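Cysteine protease-like VirA (Shigella flexneri, PDB 3EB8) is a secreted virulence effector of the EspG/VirA family that promotes bacterial entry and spreading in epithelial cells, though its reported protease action on alpha-tubulin is disputed. Local coordinates at residues N154-N162 with C275-A283; M191-N202 with K216-P226. One frame throughout, in Å; residues are numbered along the deposited sequence.

How the interactions relate
From the N terminus, the chain first forms an antiparallel sheet of its own, then lays down the first strands of a mixed sheet before reaching 154-162, near one end of that sheet, next to the short strand 163-164. The next 112 residues are mostly helical. Within them, interaction 2 closes a short loop of 13 residues by bringing 216-226 back onto 191-202. Only afterwards does the chain return to the sheet at 275-283, where interaction 1 closes the long loop around the smaller one. The centres of the two interactions are about 19 Å apart, yet F160 packs on L218, F219 and L222, so the sheet strand meets the end of helix 210-221 and the residue after it.

Interaction 1: residues N154-N162 with C275-A283; sequences NSTKIYFNN and CGHIIKINA
K280 crosses obliquely over Y159 on one face of a parallel strand pair. Its CB leaves the sheet on the same face as the tyrosine CB; beyond it CG passes 3.8 Å from Y159 CD1. A bend at chi2 (-136°) turns the chain over the ring: CD stays beside Y159 CD1, and CE comes to 3.4 Å from that same atom. The ammonium NZ ends 4.3 Å from the centroid of the Y159 ring and 15° off its normal, a cation-pi contact over the face. It also gives a weak hydrogen bond to N162 OD1 at 2.9 Å. A long, flexible lysine suits this partly exposed surface, its methylenes serving the ring and its charge a polar turn.

On the other face beta-branched I158 and I279 lie side by side, CG2 to CG2, and the F160 and I281 side chains cross at about a right angle, F160 CZ reaching A283 CB. Helix 226-234 packs on this apolar side. Between the faces, the backbone N-H groups of K157, Y159 and N161 donate to the carbonyls of H277, I279 and I281, while I279 N and I281 N donate back to K157 O and Y159 O, the former nearly straight (175°). Water 1 accepts from N162 N and donates to I281 O. At the start, T156 OG1 accepts from H277 N at 3.3 Å and is also bonded to D147. G276 has a positive phi and lies so close to T156 that a side chain would meet its hydroxyl, which suits glycine. The alternating backbone bonds of 157-161 with 277-281 are those of a parallel beta ladder, here joining strand 157-160 to the mixed sheet.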
loop_
_atom_site.group_PDB
_atom_site.type_symbol
_atom_site.label_atom_id
_atom_site.label_comp_id
_atom_site.label_asym_id
_atom_site.label_seq_id
_atom_site.Cartn_x
_atom_site.Cartn_y
_atom_site.Cartn_z
ATOM N N ASN A 154 13.108 -10.273 -2.236
ATOM C CA ASN A 154 12.305 -9.050 -2.288
ATOM C C ASN A 154 12.038 -8.449 -0.922
ATOM O O ASN A 154 12.439 -8.996 0.106
ATOM C CB ASN A 154 10.941 -9.347 -2.924
ATOM C CG ASN A 154 10.776 -8.697 -4.264
ATOM O OD1 ASN A 154 11.585 -7.853 -4.649
ATOM N ND2 ASN A 154 9.720 -9.072 -4.990
ATOM N N SER A 155 11.327 -7.329 -0.915
ATOM C CA SER A 155 10.717 -6.859 0.316
ATOM C C SER A 155 9.220 -7.161 0.310
ATOM O O SER A 155 8.492 -6.705 1.183
ATOM C CB SER A 155 10.973 -5.370 0.525
ATOM O OG SER A 155 12.334 -5.140 0.848
ATOM N N THR A 156 8.776 -7.943 -0.671
ATOM C CA THR A 156 7.356 -8.307 -0.798
ATOM C C THR A 156 6.806 -8.959 0.484
ATOM O O THR A 156 7.382 -9.927 1.008
ATOM C CB THR A 156 7.091 -9.242 -2.032
ATOM O OG1 THR A 156 7.433 -8.559 -3.248
ATOM C CG2 THR A 156 5.631 -9.668 -2.098
ATOM N N LYS A 157 5.710 -8.408 0.997
ATOM C CA LYS A 157 4.991 -9.020 2.107
ATOM C C LYS A 157 3.506 -8.922 1.891
ATOM O O LYS A 157 3.006 -7.905 1.430
ATOM C CB LYS A 157 5.350 -8.362 3.427
ATOM C CG LYS A 157 6.742 -8.706 3.909
ATOM C CD LYS A 157 7.078 -7.968 5.194
ATOM C CE LYS A 157 8.440 -8.387 5.717
ATOM N NZ LYS A 157 8.982 -7.349 6.635
ATOM N N ILE A 158 2.791 -9.981 2.234
ATOM C CA ILE A 158 1.370 -10.028 1.984
ATOM C C ILE A 158 0.651 -10.406 3.257
ATOM O O ILE A 158 1.012 -11.384 3.912
ATOM C CB ILE A 158 1.034 -11.046 0.898
ATOM C CG1 ILE A 158 1.815 -10.729 -0.371
ATOM C CG2 ILE A 158 -0.490 -11.057 0.635
ATOM C CD1 ILE A 158 2.088 -11.930 -1.219
ATOM N N TYR A 159 -0.374 -9.634 3.597
ATOM C CA TYR A 159 -1.130 -9.849 4.825
ATOM C C TYR A 159 -2.623 -9.983 4.570
ATOM O O TYR A 159 -3.184 -9.255 3.764
ATOM C CB TYR A 159 -0.927 -8.688 5.790
ATOM C CG TYR A 159 0.495 -8.386 6.095
ATOM C CD1 TYR A 159 1.200 -7.460 5.341
ATOM C CD2 TYR A 159 1.152 -9.025 7.144
ATOM C CE1 TYR A 159 2.530 -7.174 5.616
ATOM C CE2 TYR A 159 2.486 -8.745 7.433
ATOM C CZ TYR A 159 3.169 -7.813 6.670
ATOM O OH TYR A 159 4.490 -7.530 6.934
ATOM N N PHE A 160 -3.265 -10.922 5.249
ATOM C CA PHE A 160 -4.704 -10.833 5.399
ATOM C C PHE A 160 -5.013 -10.505 6.849
ATOM O O PHE A 160 -4.593 -11.219 7.757
ATOM C CB PHE A 160 -5.404 -12.121 4.989
ATOM C CG PHE A 160 -6.883 -12.078 5.201
ATOM C CD1 PHE A 160 -7.729 -11.680 4.191
ATOM C CD2 PHE A 160 -7.427 -12.407 6.415
ATOM C CE1 PHE A 160 -9.089 -11.627 4.398
ATOM C CE2 PHE A 160 -8.781 -12.350 6.619
ATOM C CZ PHE A 160 -9.612 -11.963 5.615
ATOM N N ASN A 161 -5.738 -9.416 7.067
ATOM C CA ASN A 161 -6.059 -8.977 8.422
ATOM C C ASN A 161 -4.876 -9.009 9.382
ATOM O O ASN A 161 -4.954 -9.581 10.459
ATOM C CB ASN A 161 -7.247 -9.765 8.986
ATOM C CG ASN A 161 -8.545 -8.971 8.928
ATOM O OD1 ASN A 161 -8.741 -8.046 9.720
ATOM N ND2 ASN A 161 -9.431 -9.316 7.983
ATOM N N ASN A 162 -3.777 -8.391 8.978
ATOM C CA ASN A 162 -2.605 -8.277 9.838
ATOM C C ASN A 162 -1.899 -9.594 10.106
ATOM O O ASN A 162 -1.162 -9.725 11.081
ATOM C CB ASN A 162 -2.977 -7.607 11.157
ATOM C CG ASN A 162 -3.032 -6.103 11.040
ATOM O OD1 ASN A 162 -2.085 -5.474 10.566
ATOM N ND2 ASN A 162 -4.145 -5.513 11.475
ATOM N N CYS A 275 11.705 -2.523 -4.799
ATOM C CA CYS A 275 11.828 -3.454 -3.668
ATOM C C CYS A 275 10.582 -4.339 -3.435
ATOM O O CYS A 275 10.463 -4.969 -2.393
ATOM C CB CYS A 275 12.202 -2.704 -2.372
ATOM S SG CYS A 275 13.218 -1.206 -2.615
ATOM N N GLY A 276 9.663 -4.382 -4.402
ATOM C CA GLY A 276 8.507 -5.273 -4.337
ATOM C C GLY A 276 7.240 -4.673 -3.746
ATOM O O GLY A 276 7.181 -3.469 -3.482
ATOM N N HIS A 277 6.233 -5.521 -3.523
ATOM C CA HIS A 277 4.897 -5.090 -3.074
ATOM C C HIS A 277 4.640 -5.313 -1.585
ATOM O O HIS A 277 5.010 -6.343 -1.029
ATOM C CB HIS A 277 3.800 -5.853 -3.830
ATOM C CG HIS A 277 3.690 -5.495 -5.279
ATOM N ND1 HIS A 277 2.698 -4.675 -5.766
ATOM C CD2 HIS A 277 4.438 -5.858 -6.348
ATOM C CE1 HIS A 277 2.846 -4.536 -7.073
ATOM N NE2 HIS A 277 3.893 -5.246 -7.451
ATOM N N ILE A 278 3.982 -4.356 -0.945
ATOM C CA ILE A 278 3.394 -4.620 0.358
ATOM C C ILE A 278 1.875 -4.612 0.211
ATOM O O ILE A 278 1.257 -3.575 -0.050
ATOM C CB ILE A 278 3.846 -3.629 1.467
ATOM C CG1 ILE A 278 5.231 -4.004 2.022
ATOM C CG2 ILE A 278 2.900 -3.716 2.664
ATOM C CD1 ILE A 278 6.348 -3.904 1.056
ATOM N N ILE A 279 1.286 -5.786 0.390
ATOM C CA ILE A 279 -0.122 -6.002 0.124
ATOM C C ILE A 279 -0.884 -6.367 1.390
ATOM O O ILE A 279 -0.615 -7.379 2.016
ATOM C CB ILE A 279 -0.290 -7.105 -0.941
ATOM C CG1 ILE A 279 0.272 -6.599 -2.274
ATOM C CG2 ILE A 279 -1.763 -7.515 -1.071
ATOM C CD1 ILE A 279 0.607 -7.703 -3.262
ATOM N N LYS A 280 -1.821 -5.518 1.774
ATOM C CA LYS A 280 -2.682 -5.810 2.914
ATOM C C LYS A 280 -4.113 -6.023 2.435
ATOM O O LYS A 280 -4.651 -5.196 1.702
ATOM C CB LYS A 280 -2.619 -4.697 3.958
ATOM C CG LYS A 280 -1.267 -4.604 4.654
ATOM C CD LYS A 280 -1.426 -4.416 6.163
ATOM C CE LYS A 280 -0.152 -4.823 6.909
ATOM N NZ LYS A 280 -0.313 -4.919 8.393
ATOM N N ILE A 281 -4.708 -7.149 2.830
ATOM C CA ILE A 281 -6.054 -7.508 2.420
ATOM C C ILE A 281 -6.871 -7.775 3.659
ATOM O O ILE A 281 -6.410 -8.483 4.561
ATOM C CB ILE A 281 -6.075 -8.781 1.510
ATOM C CG1 ILE A 281 -5.254 -8.552 0.247
ATOM C CG2 ILE A 281 -7.498 -9.141 1.124
ATOM C CD1 ILE A 281 -4.879 -9.788 -0.503
ATOM N N ASN A 282 -8.078 -7.203 3.690
ATOM C CA ASN A 282 -9.038 -7.410 4.757
ATOM C C ASN A 282 -10.423 -7.722 4.195
ATOM O O ASN A 282 -10.777 -7.261 3.115
ATOM C CB ASN A 282 -9.102 -6.181 5.658
ATOM C CG ASN A 282 -7.809 -5.965 6.422
ATOM O OD1 ASN A 282 -7.510 -6.695 7.361
ATOM N ND2 ASN A 282 -7.027 -4.969 6.013
ATOM N N ALA A 283 -11.196 -8.520 4.919
ATOM C CA ALA A 283 -12.546 -8.829 4.505
ATOM C C ALA A 283 -13.396 -7.641 4.911
ATOM O O ALA A 283 -13.038 -6.946 5.841
ATOM C CB ALA A 283 -13.017 -10.093 5.191
HETATM O O HOH W 1 -4.135 -7.420 6.336
#

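Interaction 2: residues M191-N202 with K216-P226; sequences MLSYNQVNKIIN and KLLFTSLFQDP
The Y194 ring meets T220 obliquely, with CE1 3.5 Å from T220 CG2; N198 CB lies over one face, offset toward the rim, and the end of the Q224 amide sits at the edge. F223 has F219 CB over the centre of one face, while I201 CD1 approaches obliquely, 4.0 Å from F223 CD2. I201 is the wedge of the contact: its CG2 rests on K216, and its CG1 branch carries CD1 tightly against T220, 3.2 Å from OG1. That hydroxyl can face an apolar neighbour because it donates to K216 O at 2.7 Å, across the carbonyl plane from T220 N, which bonds to the same oxygen.

K216 spans the far end, where NZ donates to N202 OD1 at 2.8 Å, in the carbonyl plane and on a lone pair. Toward the other end V197, short and branched, fits between T220 and Q224. Beyond it M191, bent at chi2 (-56°) and chi3, folds over the loop: CG lies 3.5 Å from P226 CG and CE reaches F223 O. S193 suits the start of helix 194-204, since its OG accepts from Q196 N and its own N donates to Q196 OE1, a capping box. The axes of 194-202 and 216-221 come within 9.7 Å, their directions 141° apart: the packing of an alpha-alpha hairpin, within the region assigned to tubulin binding.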
loop_
_atom_site.group_PDB
_atom_site.type_symbol
_atom_site.label_atom_id
_atom_site.label_comp_id
_atom_site.label_asym_id
_atom_site.label_seq_id
_atom_site.Cartn_x
_atom_site.Cartn_y
_atom_site.Cartn_z
ATOM N N MET A 191 -10.927 -22.225 -9.920
ATOM C CA MET A 191 -10.713 -22.186 -8.483
ATOM C C MET A 191 -10.304 -23.545 -7.922
ATOM O O MET A 191 -10.686 -24.587 -8.458
ATOM C CB MET A 191 -11.966 -21.648 -7.788
ATOM C CG MET A 191 -12.135 -20.147 -7.981
ATOM S SD MET A 191 -10.668 -19.256 -7.419
ATOM C CE MET A 191 -10.513 -19.974 -5.775
ATOM N N LEU A 192 -9.516 -23.526 -6.849
ATOM C CA LEU A 192 -9.000 -24.758 -6.263
ATOM C C LEU A 192 -10.045 -25.483 -5.426
ATOM O O LEU A 192 -10.828 -24.853 -4.711
ATOM C CB LEU A 192 -7.744 -24.479 -5.422
ATOM C CG LEU A 192 -6.405 -24.426 -6.170
ATOM C CD1 LEU A 192 -6.386 -23.255 -7.109
ATOM C CD2 LEU A 192 -5.213 -24.343 -5.222
ATOM N N SER A 193 -10.058 -26.809 -5.509
ATOM C CA SER A 193 -10.926 -27.588 -4.639
ATOM C C SER A 193 -10.512 -27.406 -3.179
ATOM O O SER A 193 -9.403 -26.967 -2.892
ATOM C CB SER A 193 -10.868 -29.069 -5.000
ATOM O OG SER A 193 -9.598 -29.615 -4.692
ATOM N N TYR A 194 -11.404 -27.751 -2.260
ATOM C CA TYR A 194 -11.012 -27.838 -0.867
ATOM C C TYR A 194 -9.840 -28.809 -0.699
ATOM O O TYR A 194 -8.899 -28.535 0.050
ATOM C CB TYR A 194 -12.172 -28.284 0.028
ATOM C CG TYR A 194 -11.667 -28.706 1.384
ATOM C CD1 TYR A 194 -11.458 -27.774 2.391
ATOM C CD2 TYR A 194 -11.351 -30.029 1.639
ATOM C CE1 TYR A 194 -10.973 -28.154 3.621
ATOM C CE2 TYR A 194 -10.865 -30.423 2.864
ATOM C CZ TYR A 194 -10.676 -29.482 3.854
ATOM O OH TYR A 194 -10.192 -29.887 5.076
ATOM N N ASN A 195 -9.918 -29.955 -1.373
ATOM C CA ASN A 195 -8.836 -30.926 -1.349
ATOM C C ASN A 195 -7.488 -30.327 -1.709
ATOM O O ASN A 195 -6.502 -30.537 -1.005
ATOM C CB ASN A 195 -9.136 -32.077 -2.295
ATOM C CG ASN A 195 -10.134 -33.033 -1.726
ATOM O OD1 ASN A 195 -10.565 -32.875 -0.584
ATOM N ND2 ASN A 195 -10.518 -34.040 -2.513
ATOM N N GLN A 196 -7.447 -29.582 -2.808
ATOM C CA GLN A 196 -6.194 -29.032 -3.305
ATOM C C GLN A 196 -5.568 -28.027 -2.349
ATOM O O GLN A 196 -4.404 -28.170 -1.972
ATOM C CB GLN A 196 -6.383 -28.405 -4.684
ATOM C CG GLN A 196 -6.446 -29.413 -5.828
ATOM C CD GLN A 196 -7.380 -28.959 -6.939
ATOM O OE1 GLN A 196 -7.983 -27.890 -6.860
ATOM N NE2 GLN A 196 -7.507 -29.771 -7.976
ATOM N N VAL A 197 -6.333 -27.011 -1.956
ATOM C CA VAL A 197 -5.806 -25.975 -1.076
ATOM C C VAL A 197 -5.387 -26.584 0.258
ATOM O O VAL A 197 -4.376 -26.195 0.834
ATOM C CB VAL A 197 -6.816 -24.835 -0.825
ATOM C CG1 VAL A 197 -7.661 -24.591 -2.050
ATOM C CG2 VAL A 197 -7.693 -25.130 0.373
ATOM N N ASN A 198 -6.160 -27.552 0.738
ATOM C CA ASN A 198 -5.846 -28.200 1.994
ATOM C C ASN A 198 -4.455 -28.833 1.983
ATOM O O ASN A 198 -3.802 -28.938 3.024
ATOM C CB ASN A 198 -6.895 -29.242 2.339
ATOM C CG ASN A 198 -6.708 -29.793 3.726
ATOM O OD1 ASN A 198 -6.376 -30.960 3.890
ATOM N ND2 ASN A 198 -6.888 -28.943 4.739
ATOM N N LYS A 199 -4.009 -29.245 0.800
ATOM C CA LYS A 199 -2.669 -29.794 0.624
ATOM C C LYS A 199 -1.587 -28.745 0.903
ATOM O O LYS A 199 -0.772 -28.896 1.815
ATOM C CB LYS A 199 -2.525 -30.353 -0.796
ATOM C CG LYS A 199 -1.103 -30.384 -1.340
ATOM C CD LYS A 199 -0.362 -31.641 -0.925
ATOM C CE LYS A 199 1.040 -31.631 -1.494
ATOM N NZ LYS A 199 1.688 -30.305 -1.274
ATOM N N ILE A 200 -1.592 -27.681 0.108
ATOM C CA ILE A 200 -0.680 -26.553 0.284
ATOM C C ILE A 200 -0.663 -26.004 1.711
ATOM O O ILE A 200 0.395 -25.869 2.333
ATOM C CB ILE A 200 -1.118 -25.392 -0.606
ATOM C CG1 ILE A 200 -1.301 -25.858 -2.043
ATOM C CG2 ILE A 200 -0.113 -24.288 -0.543
ATOM C CD1 ILE A 200 -1.834 -24.760 -2.940
ATOM N N ILE A 201 -1.852 -25.664 2.208
ATOM C CA ILE A 201 -2.005 -25.045 3.514
ATOM C C ILE A 201 -1.303 -25.883 4.563
ATOM O O ILE A 201 -0.497 -25.365 5.341
ATOM C CB ILE A 201 -3.501 -24.822 3.858
ATOM C CG1 ILE A 201 -3.959 -23.495 3.251
ATOM C CG2 ILE A 201 -3.738 -24.809 5.367
ATOM C CD1 ILE A 201 -5.437 -23.421 2.986
ATOM N N ASN A 202 -1.584 -27.184 4.551
ATOM C CA ASN A 202 -0.956 -28.099 5.497
ATOM C C ASN A 202 0.545 -28.281 5.276
ATOM O O ASN A 202 1.289 -28.465 6.240
ATOM C CB ASN A 202 -1.693 -29.436 5.544
ATOM C CG ASN A 202 -2.817 -29.435 6.563
ATOM O OD1 ASN A 202 -2.614 -29.061 7.722
ATOM N ND2 ASN A 202 -4.008 -29.840 6.140
ATOM N N LYS A 216 -4.871 -21.900 9.626
ATOM C CA LYS A 216 -5.029 -22.915 8.597
ATOM C C LYS A 216 -6.460 -22.863 8.086
ATOM O O LYS A 216 -6.713 -22.955 6.880
ATOM C CB LYS A 216 -4.729 -24.310 9.151
ATOM C CG LYS A 216 -3.284 -24.543 9.519
ATOM C CD LYS A 216 -2.968 -26.032 9.561
ATOM C CE LYS A 216 -4.117 -26.829 10.155
ATOM N NZ LYS A 216 -3.892 -28.304 10.086
ATOM N N LEU A 217 -7.382 -22.705 9.033
ATOM C CA LEU A 217 -8.811 -22.711 8.767
ATOM C C LEU A 217 -9.166 -21.484 7.959
ATOM O O LEU A 217 -9.867 -21.563 6.953
ATOM C CB LEU A 217 -9.567 -22.657 10.085
ATOM C CG LEU A 217 -10.771 -23.569 10.190
ATOM C CD1 LEU A 217 -10.281 -25.016 10.342
ATOM C CD2 LEU A 217 -11.607 -23.128 11.375
ATOM N N LEU A 218 -8.666 -20.349 8.425
ATOM C CA LEU A 218 -8.899 -19.068 7.794
ATOM C C LEU A 218 -8.468 -19.110 6.332
ATOM O O LEU A 218 -9.251 -18.796 5.428
ATOM C CB LEU A 218 -8.124 -17.989 8.547
ATOM C CG LEU A 218 -8.235 -16.551 8.050
ATOM C CD1 LEU A 218 -9.702 -16.193 7.910
ATOM C CD2 LEU A 218 -7.530 -15.607 9.023
ATOM N N PHE A 219 -7.223 -19.507 6.093
ATOM C CA PHE A 219 -6.708 -19.510 4.732
ATOM C C PHE A 219 -7.316 -20.611 3.884
ATOM O O PHE A 219 -7.291 -20.530 2.673
ATOM C CB PHE A 219 -5.175 -19.574 4.697
ATOM C CG PHE A 219 -4.525 -18.400 5.349
ATOM C CD1 PHE A 219 -3.565 -18.571 6.326
ATOM C CD2 PHE A 219 -4.925 -17.109 5.026
ATOM C CE1 PHE A 219 -2.982 -17.470 6.951
ATOM C CE2 PHE A 219 -4.341 -16.007 5.644
ATOM C CZ PHE A 219 -3.365 -16.193 6.607
ATOM N N THR A 220 -7.860 -21.638 4.517
ATOM C CA THR A 220 -8.531 -22.687 3.756
ATOM C C THR A 220 -9.803 -22.149 3.117
ATOM O O THR A 220 -10.110 -22.453 1.970
ATOM C CB THR A 220 -8.869 -23.916 4.630
ATOM O OG1 THR A 220 -7.657 -24.601 4.974
ATOM C CG2 THR A 220 -9.774 -24.874 3.872
ATOM N N SER A 221 -10.532 -21.345 3.884
ATOM C CA SER A 221 -11.762 -20.722 3.422
ATOM C C SER A 221 -11.457 -19.687 2.347
ATOM O O SER A 221 -11.931 -19.798 1.224
ATOM C CB SER A 221 -12.519 -20.098 4.597
ATOM O OG SER A 221 -13.463 -19.144 4.146
ATOM N N LEU A 222 -10.663 -18.677 2.679
ATOM C CA LEU A 222 -10.101 -17.832 1.631
ATOM C C LEU A 222 -9.371 -18.868 0.804
ATOM O O LEU A 222 -9.245 -20.005 1.234
ATOM C CB LEU A 222 -9.106 -16.839 2.202
ATOM C CG LEU A 222 -9.464 -15.998 3.423
ATOM C CD1 LEU A 222 -8.207 -15.319 3.994
ATOM C CD2 LEU A 222 -10.516 -14.977 3.058
ATOM N N PHE A 223 -8.895 -18.512 -0.366
ATOM C CA PHE A 223 -8.149 -19.471 -1.200
ATOM C C PHE A 223 -9.107 -20.290 -2.056
ATOM O O PHE A 223 -8.773 -20.686 -3.169
ATOM C CB PHE A 223 -7.264 -20.421 -0.375
ATOM C CG PHE A 223 -5.950 -19.817 0.086
ATOM C CD1 PHE A 223 -5.850 -18.469 0.414
ATOM C CD2 PHE A 223 -4.822 -20.616 0.235
ATOM C CE1 PHE A 223 -4.649 -17.936 0.857
ATOM C CE2 PHE A 223 -3.604 -20.079 0.675
ATOM C CZ PHE A 223 -3.527 -18.738 0.985
ATOM N N GLN A 224 -10.287 -20.561 -1.508
ATOM C CA GLN A 224 -11.387 -21.090 -2.289
ATOM C C GLN A 224 -12.350 -19.967 -2.668
ATOM O O GLN A 224 -13.318 -20.190 -3.378
ATOM C CB GLN A 224 -12.148 -22.163 -1.506
ATOM C CG GLN A 224 -11.307 -23.378 -1.159
ATOM C CD GLN A 224 -12.104 -24.396 -0.390
ATOM O OE1 GLN A 224 -12.026 -24.468 0.846
ATOM N NE2 GLN A 224 -12.915 -25.171 -1.107
ATOM N N ASP A 225 -12.101 -18.762 -2.178
ATOM C CA ASP A 225 -12.969 -17.658 -2.520
ATOM C C ASP A 225 -12.401 -16.925 -3.743
ATOM O O ASP A 225 -11.368 -16.274 -3.658
ATOM C CB ASP A 225 -13.141 -16.722 -1.318
ATOM C CG ASP A 225 -14.067 -15.573 -1.605
ATOM O OD1 ASP A 225 -14.501 -15.413 -2.769
ATOM O OD2 ASP A 225 -14.359 -14.824 -0.661
ATOM N N PRO A 226 -13.090 -17.028 -4.893
ATOM C CA PRO A 226 -12.578 -16.413 -6.118
ATOM C C PRO A 226 -12.421 -14.907 -5.953
ATOM O O PRO A 226 -11.566 -14.305 -6.580
ATOM C CB PRO A 226 -13.652 -16.727 -7.155
ATOM C CG PRO A 226 -14.441 -17.851 -6.576
ATOM C CD PRO A 226 -14.415 -17.631 -5.094
#